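PDB 2WAD: penicillin-binding protein 2B, which cross-links the stem peptides of neighbouring glycan strands as a peptidoglycan transpeptidase of the elongation machinery and is a target of penicillin. Local coordinates for residues A[523-528]-A[648-653]; A[630-635]-A[652-657]. All blocks are in the same frame, centred on the assembly; numbering follows the deposited sequence.

Interaction 1: residues A[523-528]-A[648-653]. With ZN (zinc ion), chain E.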
loop_
_atom_site.group_PDB
_atom_site.type_symbol
_atom_site.label_atom_id
_atom_site.label_comp_id
_atom_site.label_asym_id
_atom_site.label_seq_id
_atom_site.Cartn_x
_atom_site.Cartn_y
_atom_site.Cartn_z
ATOM N N TYR A 523 -3.145 -0.494 16.748
ATOM C CA TYR A 523 -3.253 0.370 15.587
ATOM C C TYR A 523 -1.970 0.319 14.752
ATOM O O TYR A 523 -0.905 -0.059 15.268
ATOM C CB TYR A 523 -3.479 1.807 16.066
ATOM C CG TYR A 523 -4.675 2.002 16.978
ATOM C CD1 TYR A 523 -5.938 1.462 16.672
ATOM C CD2 TYR A 523 -4.545 2.701 18.155
ATOM C CE1 TYR A 523 -7.035 1.653 17.503
ATOM C CE2 TYR A 523 -5.617 2.875 19.004
ATOM C CZ TYR A 523 -6.861 2.384 18.663
ATOM O OH TYR A 523 -7.901 2.597 19.547
ATOM N N THR A 524 -2.068 0.686 13.476
ATOM C CA THR A 524 -0.893 0.771 12.604
ATOM C C THR A 524 -0.176 2.125 12.779
ATOM O O THR A 524 -0.743 3.082 13.281
ATOM C CB THR A 524 -1.278 0.707 11.124
ATOM O OG1 THR A 524 -1.968 1.912 10.789
ATOM C CG2 THR A 524 -2.168 -0.495 10.802
ATOM N N PRO A 525 1.089 2.216 12.347
ATOM C CA PRO A 525 1.797 3.492 12.470
ATOM C C PRO A 525 1.152 4.582 11.600
ATOM O O PRO A 525 1.179 5.745 11.988
ATOM C CB PRO A 525 3.238 3.148 12.037
ATOM C CG PRO A 525 3.387 1.666 12.333
ATOM C CD PRO A 525 1.992 1.064 12.133
ATOM N N MET A 526 0.568 4.233 10.447
ATOM C CA MET A 526 -0.123 5.207 9.614
ATOM C C MET A 526 -1.333 5.799 10.339
ATOM O O MET A 526 -1.548 7.019 10.301
ATOM C CB MET A 526 -0.481 4.597 8.243
ATOM C CG MET A 526 -1.157 5.529 7.249
ATOM S SD MET A 526 -0.037 6.848 6.686
ATOM C CE MET A 526 1.228 5.861 5.896
ATOM N N GLN A 527 -2.113 4.959 11.018
ATOM C CA GLN A 527 -3.255 5.432 11.827
ATOM C C GLN A 527 -2.796 6.408 12.923
ATOM O O GLN A 527 -3.459 7.433 13.194
ATOM C CB GLN A 527 -4.013 4.247 12.450
ATOM C CG GLN A 527 -4.822 3.371 11.445
ATOM C CD GLN A 527 -5.477 2.174 12.105
ATOM O OE1 GLN A 527 -4.806 1.378 12.739
ATOM N NE2 GLN A 527 -6.789 2.032 11.957
ATOM N N LEU A 528 -1.682 6.073 13.579
ATOM C CA LEU A 528 -1.162 6.939 14.664
ATOM C C LEU A 528 -0.603 8.259 14.119
ATOM O O LEU A 528 -0.743 9.278 14.775
ATOM C CB LEU A 528 -0.130 6.200 15.546
ATOM C CG LEU A 528 -0.765 5.059 16.363
ATOM C CD1 LEU A 528 0.288 4.012 16.780
ATOM C CD2 LEU A 528 -1.381 5.653 17.602
ATOM N N ALA A 648 4.505 10.124 13.771
ATOM C CA ALA A 648 4.281 9.067 14.736
ATOM C C ALA A 648 5.460 8.126 14.748
ATOM O O ALA A 648 5.936 7.684 13.703
ATOM C CB ALA A 648 3.041 8.232 14.387
ATOM N N VAL A 649 5.851 7.733 15.949
ATOM C CA VAL A 649 6.980 6.832 16.091
ATOM C C VAL A 649 6.498 5.699 16.961
ATOM O O VAL A 649 5.919 5.938 18.015
ATOM C CB VAL A 649 8.223 7.519 16.732
ATOM C CG1 VAL A 649 9.271 6.438 17.078
ATOM C CG2 VAL A 649 8.791 8.585 15.773
ATOM N N VAL A 650 6.707 4.478 16.488
ATOM C CA VAL A 650 6.166 3.308 17.166
ATOM C C VAL A 650 7.345 2.378 17.408
ATOM O O VAL A 650 7.982 1.920 16.468
ATOM C CB VAL A 650 5.075 2.602 16.304
ATOM C CG1 VAL A 650 4.592 1.336 16.990
ATOM C CG2 VAL A 650 3.882 3.583 16.041
ATOM N N PHE A 651 7.654 2.132 18.673
ATOM C CA PHE A 651 8.841 1.363 19.038
ATOM C C PHE A 651 8.403 0.419 20.138
ATOM O O PHE A 651 8.503 0.752 21.316
ATOM C CB PHE A 651 9.918 2.309 19.599
ATOM C CG PHE A 651 11.315 1.717 19.604
ATOM C CD1 PHE A 651 11.511 0.390 19.907
ATOM C CD2 PHE A 651 12.428 2.506 19.312
ATOM C CE1 PHE A 651 12.783 -0.173 19.910
ATOM C CE2 PHE A 651 13.715 1.960 19.314
ATOM C CZ PHE A 651 13.890 0.613 19.623
ATOM N N PRO A 652 7.892 -0.756 19.765
ATOM C CA PRO A 652 7.245 -1.629 20.740
ATOM C C PRO A 652 8.218 -2.463 21.594
ATOM O O PRO A 652 9.312 -2.790 21.164
ATOM C CB PRO A 652 6.395 -2.548 19.862
ATOM C CG PRO A 652 7.044 -2.501 18.505
ATOM C CD PRO A 652 7.748 -1.225 18.371
ATOM N N HIS A 653 7.805 -2.788 22.810
ATOM C CA HIS A 653 8.525 -3.666 23.725
ATOM C C HIS A 653 9.988 -3.300 23.929
ATOM O O HIS A 653 10.867 -4.151 23.888
ATOM C CB HIS A 653 8.323 -5.128 23.327
ATOM C CG HIS A 653 6.879 -5.512 23.241
ATOM N ND1 HIS A 653 6.056 -5.512 24.347
ATOM C CD2 HIS A 653 6.101 -5.873 22.191
ATOM C CE1 HIS A 653 4.833 -5.868 23.988
ATOM N NE2 HIS A 653 4.826 -6.070 22.683
HETATM ZN ZN ZN E . 3.282 -6.016 21.403
HETATM O O HOH W 1 3.874 -7.447 19.783
HETATM O O HOH W 2 2.790 -4.109 20.421
#
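L528 and V650 meet through their torsions: the first of L528 (chi1 -67°) swings CG to the strand side, anti to its own carbonyl carbon, and chi2 (158°) carries CD1 on to V650, whose chi1 alone (176°, CG1 anti to the backbone N) turns the methyl CG2 to the helix. The two side chains cross at about a right angle, L528 CD1 lying 3.7 Å from V650 CG2. The same methyl also receives the ring of P525, whose CB is 4.1 Å from V650 CG2. Alanine's single methyl allows a close approach to the helix backbone: A648 CB packs 3.7 Å from L528 C and 3.9 Å from P525 O. All four touching residues are buried and apolar, which suits proline, leucine, valine and alanine to the place.

The helix start is secured on its own side by a capping box. T524 OG1 accepts from Q527 N, and Q527 OE1 receives T524 N at 2.9 Å on a lone pair in its carbonyl plane, while Q527 NE2 is bonded to S489 O and T500 O. P525, which has no N-H to offer, suits the first turn. On its other side the strand is covered by helix 661-676, through V649. The side chain of L528 lies about 10 Å from that of S386, thought to form the acyl-ester intermediate; a helix laid on the central antiparallel sheet is typical of the penicillin-binding transpeptidase fold.

Interaction 2: residues A[630-635]-A[652-657]. With ZN (zinc ion), chain E.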
loop_
_atom_site.group_PDB
_atom_site.type_symbol
_atom_site.label_atom_id
_atom_site.label_comp_id
_atom_site.label_asym_id
_atom_site.label_seq_id
_atom_site.Cartn_x
_atom_site.Cartn_y
_atom_site.Cartn_z
ATOM N N THR A 630 7.635 -2.950 27.336
ATOM C CA THR A 630 6.494 -2.077 27.081
ATOM C C THR A 630 6.823 -1.043 26.002
ATOM O O THR A 630 7.977 -0.912 25.596
ATOM C CB THR A 630 6.071 -1.350 28.366
ATOM O OG1 THR A 630 7.164 -0.555 28.857
ATOM C CG2 THR A 630 5.624 -2.363 29.424
ATOM N N ASN A 631 5.822 -0.290 25.547
ATOM C CA ASN A 631 6.003 0.592 24.385
ATOM C C ASN A 631 6.585 1.995 24.686
ATOM O O ASN A 631 6.188 2.660 25.660
ATOM C CB ASN A 631 4.754 0.565 23.477
ATOM C CG ASN A 631 4.475 -0.841 22.897
ATOM O OD1 ASN A 631 4.963 -1.847 23.433
ATOM N ND2 ASN A 631 3.740 -0.913 21.775
ATOM N N THR A 632 7.571 2.403 23.874
ATOM C CA THR A 632 8.120 3.771 23.862
ATOM C C THR A 632 7.636 4.648 22.679
ATOM O O THR A 632 8.418 5.251 21.941
ATOM C CB THR A 632 9.664 3.774 24.055
ATOM O OG1 THR A 632 10.362 3.700 22.806
ATOM C CG2 THR A 632 10.081 2.583 24.877
ATOM N N ASN A 633 6.325 4.744 22.496
ATOM C CA ASN A 633 5.796 5.393 21.292
ATOM C C ASN A 633 5.745 6.908 21.478
ATOM O O ASN A 633 5.790 7.397 22.600
ATOM C CB ASN A 633 4.385 4.853 21.021
ATOM C CG ASN A 633 4.359 3.342 20.803
ATOM O OD1 ASN A 633 5.355 2.717 20.387
ATOM N ND2 ASN A 633 3.216 2.742 21.114
ATOM N N ALA A 634 5.620 7.670 20.395
ATOM C CA ALA A 634 5.550 9.128 20.530
ATOM C C ALA A 634 4.843 9.691 19.299
ATOM O O ALA A 634 4.997 9.160 18.215
ATOM C CB ALA A 634 6.970 9.732 20.639
ATOM N N VAL A 635 4.077 10.764 19.476
ATOM C CA VAL A 635 3.517 11.526 18.359
ATOM C C VAL A 635 3.881 13.004 18.572
ATOM O O VAL A 635 4.017 13.443 19.704
ATOM C CB VAL A 635 1.966 11.347 18.256
ATOM C CG1 VAL A 635 1.597 9.902 17.982
ATOM C CG2 VAL A 635 1.255 11.811 19.526
ATOM N N PRO A 652 7.892 -0.756 19.765
ATOM C CA PRO A 652 7.245 -1.629 20.740
ATOM C C PRO A 652 8.218 -2.463 21.594
ATOM O O PRO A 652 9.312 -2.790 21.164
ATOM C CB PRO A 652 6.395 -2.548 19.862
ATOM C CG PRO A 652 7.044 -2.501 18.505
ATOM C CD PRO A 652 7.748 -1.225 18.371
ATOM N N HIS A 653 7.805 -2.788 22.810
ATOM C CA HIS A 653 8.525 -3.666 23.725
ATOM C C HIS A 653 9.988 -3.300 23.929
ATOM O O HIS A 653 10.867 -4.151 23.888
ATOM C CB HIS A 653 8.323 -5.128 23.327
ATOM C CG HIS A 653 6.879 -5.512 23.241
ATOM N ND1 HIS A 653 6.056 -5.512 24.347
ATOM C CD2 HIS A 653 6.101 -5.873 22.191
ATOM C CE1 HIS A 653 4.833 -5.868 23.988
ATOM N NE2 HIS A 653 4.826 -6.070 22.683
ATOM N N ASN A 654 10.239 -2.012 24.129
ATOM C CA ASN A 654 11.543 -1.505 24.524
ATOM C C ASN A 654 11.511 -1.400 26.046
ATOM O O ASN A 654 10.658 -0.716 26.604
ATOM C CB ASN A 654 11.834 -0.148 23.855
ATOM C CG ASN A 654 13.251 0.368 24.131
ATOM O OD1 ASN A 654 13.724 0.321 25.268
ATOM N ND2 ASN A 654 13.938 0.840 23.086
ATOM N N THR A 655 12.398 -2.128 26.716
ATOM C CA THR A 655 12.377 -2.223 28.176
ATOM C C THR A 655 13.245 -1.157 28.847
ATOM O O THR A 655 13.341 -1.120 30.072
ATOM C CB THR A 655 12.810 -3.639 28.705
ATOM O OG1 THR A 655 14.069 -4.022 28.136
ATOM C CG2 THR A 655 11.788 -4.720 28.376
ATOM N N ASN A 656 13.881 -0.283 28.073
ATOM C CA ASN A 656 14.635 0.822 28.669
ATOM C C ASN A 656 13.837 1.793 29.540
ATOM O O ASN A 656 13.062 2.612 29.032
ATOM C CB ASN A 656 15.345 1.633 27.589
ATOM C CG ASN A 656 16.775 1.226 27.434
ATOM O OD1 ASN A 656 17.237 0.324 28.127
ATOM N ND2 ASN A 656 17.490 1.876 26.526
ATOM N N LEU A 657 14.076 1.744 30.845
ATOM C CA LEU A 657 13.344 2.609 31.778
ATOM C C LEU A 657 14.161 3.833 32.216
ATOM O O LEU A 657 13.640 4.738 32.885
ATOM C CB LEU A 657 12.774 1.812 32.970
ATOM C CG LEU A 657 13.695 1.048 33.932
ATOM C CD1 LEU A 657 14.149 1.948 35.090
ATOM C CD2 LEU A 657 13.023 -0.209 34.485
HETATM ZN ZN ZN E . 3.282 -6.016 21.403
HETATM O O HOH W 1 3.874 -7.447 19.783
HETATM O O HOH W 2 2.790 -4.109 20.421
#
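N631 reaches across to P652 and H653 where two neighbouring antiparallel strands of the transpeptidase sheet, 634-638 and 645-650, run out into loops. The tight part is built round the N631 amide. Its OD1 accepts H653 N at 3.1 Å in a nearly straight hydrogen bond (167°), although the donor stands well above the carbonyl plane, and the same oxygen hangs 3.9 Å over the centre of the H653 ring. Asparagine suits this place because its short amide serves two sides: ND2 lies 3.7 Å from P652 CB and makes a weak hydrogen bond to V383 O.

Beside it, T632 and N654 press together through carbon, T632 CG2 being 3.4 Å from N654 CB. That contact buries T632 OG1, which has no partner in the model. N654, with CG anti to its backbone N (chi1 -174°), turns its amide to E331 through ND2, and its OD1 closes an Asx turn on N656 N.

Toward solvent the grip slackens. T630 is exposed, and its O takes a weak, bent hydrogen bond from N654 N. H653, partly exposed, binds a zinc ion that also holds two waters, with NE2 2.0 Å from the zinc.

From the N terminus, the chain first meets interaction 1 at 523-528, the start of helix 525-536, and then runs through the rest of that helix, several strands, helix 578-593 and a stretch that is not modelled before 630-635 opens interaction 2. Strands 634-638 and 645-650 follow as a hairpin; residues 648-653 then close the long loop of interaction 1, and 652-657 close the short one of interaction 2. The two loops therefore cross, with P652 and H653 shared at their ends. V649 N to A634 O and F651 N to N633 OD1, both probable hydrogen bonds, join the contacts directly. Together they tie helix 525-536, the sheet and the segment leading to helix 661-676.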